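Local coordinates for protein putative beta-glucosidase (Bifidobacterium adolescentis, PDB 5WAB) that hydrolyses beta-glucosidic linkages as a family 3 glycoside hydrolase and probably also releases terminal arabinopyranosyl units from ginsenosides, at residues 112-117 with 516-521. Residues are numbered along the deposited sequence; the frame is centred on the assembly and turned at random.
Sequences IKRNPL and GHVDYG
Arg-114 sets CG anti to its own N (chi1 165°) and keeps its chain stretched as far as NE, which carries the guanidinium across to Tyr-520; Tyr-520 puts CG anti to its carbonyl carbon (chi1 -74°), which turns a ring face to meet it. The result is a flat stack, with the two planes only 4° apart and CZ of Arg-114 3.6 Å from CD1 of Tyr-520. The overlap is offset: CZ of Arg-114 sits 4.0 Å from the centroid of the Tyr-520 ring, in a cation-pi contact over the face, while CD of the same arginine lies closer to the ring axis, 3.8 Å from that centroid, as a CH-pi contact. CG2 of Val-518 comes obliquely to NH1 of Arg-114, at 3.9 Å. A water bridges the two polar ends, donating to OH of Tyr-520 at 3.0 Å and accepting a weak bond from NH1 of Arg-114. Polar partners then fix the guanidinium's rotation: NE is in a salt bridge with Glu-522 and NH2 bonds to O of Asn-510, while Asn-159 holds OH of Tyr-520. A leucine in place of Tyr-520 would probably leave the guanidinium without its aromatic partner on that face, and the water and Asn-159 without their hydroxyl mate. On the arginine's own loop, OD1 of Asn-115 accepts from N of Leu-117 at 2.8 Å, closing an Asx turn. Strand 517-519 pairs alongside strand 168-170, at the margin of a small mixed sheet. The buried arginine-tyrosine stack thus joins the loop between strand 102-106 and helix 129-144, in the N-terminal TIM-barrel-type region of this family 3 enzyme, to an edge strand contributed by the C-terminal family region.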
loop_
_atom_site.group_PDB
_atom_site.type_symbol
_atom_site.label_atom_id
_atom_site.label_comp_id
_atom_site.label_asym_id
_atom_site.label_seq_id
_atom_site.Cartn_x
_atom_site.Cartn_y
_atom_site.Cartn_z
ATOM N N ILE A 112 4.240 5.218 2.985
ATOM C CA ILE A 112 5.388 4.567 2.373
ATOM C C ILE A 112 6.023 3.607 3.367
ATOM O O ILE A 112 6.208 3.937 4.546
ATOM C CB ILE A 112 6.396 5.620 1.892
ATOM C CG1 ILE A 112 5.780 6.465 0.777
ATOM C CG2 ILE A 112 7.686 4.967 1.436
ATOM C CD1 ILE A 112 5.323 5.654 -0.418
ATOM N N LYS A 113 6.345 2.400 2.899
ATOM C CA LYS A 113 7.099 1.431 3.692
ATOM C C LYS A 113 8.571 1.819 3.607
ATOM O O LYS A 113 9.349 1.285 2.814
ATOM C CB LYS A 113 6.844 0.018 3.195
ATOM C CG LYS A 113 5.376 -0.317 3.187
ATOM C CD LYS A 113 5.081 -1.744 2.788
ATOM C CE LYS A 113 3.577 -1.896 2.615
ATOM N NZ LYS A 113 3.109 -3.272 2.302
ATOM N N ARG A 114 8.938 2.818 4.415
ATOM C CA ARG A 114 10.322 3.272 4.471
ATOM C C ARG A 114 11.245 2.143 4.894
ATOM O O ARG A 114 12.303 1.929 4.293
ATOM C CB ARG A 114 10.441 4.455 5.427
ATOM C CG ARG A 114 11.858 4.800 5.850
ATOM C CD ARG A 114 11.832 6.022 6.755
ATOM N NE ARG A 114 13.160 6.519 7.092
ATOM C CZ ARG A 114 13.701 6.426 8.301
ATOM N NH1 ARG A 114 13.018 5.865 9.286
ATOM N NH2 ARG A 114 14.919 6.899 8.529
ATOM N N ASN A 115 10.846 1.404 5.927
ATOM C CA ASN A 115 11.605 0.286 6.450
ATOM C C ASN A 115 10.659 -0.897 6.628
ATOM O O ASN A 115 9.575 -0.740 7.219
ATOM C CB ASN A 115 12.267 0.660 7.773
ATOM C CG ASN A 115 13.158 -0.434 8.303
ATOM O OD1 ASN A 115 12.691 -1.515 8.652
ATOM N ND2 ASN A 115 14.453 -0.158 8.366
ATOM N N PRO A 116 11.026 -2.089 6.145
ATOM C CA PRO A 116 10.098 -3.230 6.205
ATOM C C PRO A 116 9.767 -3.678 7.615
ATOM O O PRO A 116 8.847 -4.486 7.779
ATOM C CB PRO A 116 10.845 -4.327 5.434
ATOM C CG PRO A 116 12.277 -3.962 5.559
ATOM C CD PRO A 116 12.329 -2.463 5.569
ATOM N N LEU A 117 10.488 -3.197 8.629
ATOM C CA LEU A 117 10.179 -3.520 10.016
ATOM C C LEU A 117 8.981 -2.749 10.550
ATOM O O LEU A 117 8.550 -3.015 11.677
ATOM C CB LEU A 117 11.387 -3.241 10.911
ATOM C CG LEU A 117 12.641 -4.089 10.707
ATOM C CD1 LEU A 117 13.712 -3.622 11.675
ATOM C CD2 LEU A 117 12.352 -5.578 10.892
ATOM N N GLY A 516 12.539 11.393 20.828
ATOM C CA GLY A 516 11.405 12.057 20.226
ATOM C C GLY A 516 11.546 12.435 18.768
ATOM O O GLY A 516 10.686 13.159 18.255
ATOM N N HIS A 517 12.593 11.993 18.075
ATOM C CA HIS A 517 12.727 12.351 16.671
ATOM C C HIS A 517 13.426 11.244 15.900
ATOM O O HIS A 517 14.234 10.496 16.451
ATOM C CB HIS A 517 13.485 13.666 16.491
ATOM C CG HIS A 517 14.918 13.611 16.919
ATOM N ND1 HIS A 517 15.949 13.355 16.041
ATOM C CD2 HIS A 517 15.495 13.807 18.129
ATOM C CE1 HIS A 517 17.097 13.383 16.694
ATOM N NE2 HIS A 517 16.849 13.656 17.963
ATOM N N VAL A 518 13.101 11.157 14.612
ATOM C CA VAL A 518 13.752 10.238 13.684
ATOM C C VAL A 518 14.036 11.002 12.390
ATOM O O VAL A 518 13.116 11.554 11.772
ATOM C CB VAL A 518 12.907 8.974 13.421
ATOM C CG1 VAL A 518 11.470 9.324 13.033
ATOM C CG2 VAL A 518 13.564 8.093 12.380
ATOM N N ASP A 519 15.309 11.073 12.007
ATOM C CA ASP A 519 15.754 11.876 10.874
ATOM C C ASP A 519 15.814 11.008 9.621
ATOM O O ASP A 519 16.557 10.023 9.576
ATOM C CB ASP A 519 17.122 12.489 11.161
ATOM C CG ASP A 519 17.141 13.282 12.447
ATOM O OD1 ASP A 519 16.049 13.665 12.927
ATOM O OD2 ASP A 519 18.244 13.533 12.977
ATOM N N TYR A 520 15.022 11.355 8.608
ATOM C CA TYR A 520 15.008 10.580 7.366
ATOM C C TYR A 520 16.256 10.922 6.547
ATOM O O TYR A 520 16.203 11.521 5.470
ATOM C CB TYR A 520 13.731 10.851 6.587
ATOM C CG TYR A 520 12.482 10.213 7.163
ATOM C CD1 TYR A 520 12.418 9.800 8.494
ATOM C CD2 TYR A 520 11.357 10.038 6.371
ATOM C CE1 TYR A 520 11.263 9.221 9.007
ATOM C CE2 TYR A 520 10.209 9.465 6.870
ATOM C CZ TYR A 520 10.162 9.063 8.183
ATOM O OH TYR A 520 9.002 8.499 8.652
ATOM N N GLY A 521 17.405 10.490 7.069
ATOM C CA GLY A 521 18.680 10.878 6.492
ATOM C C GLY A 521 18.943 10.302 5.119
ATOM O O GLY A 521 19.806 10.817 4.400
HETATM O O HOH W 1 9.997 6.029 10.131
#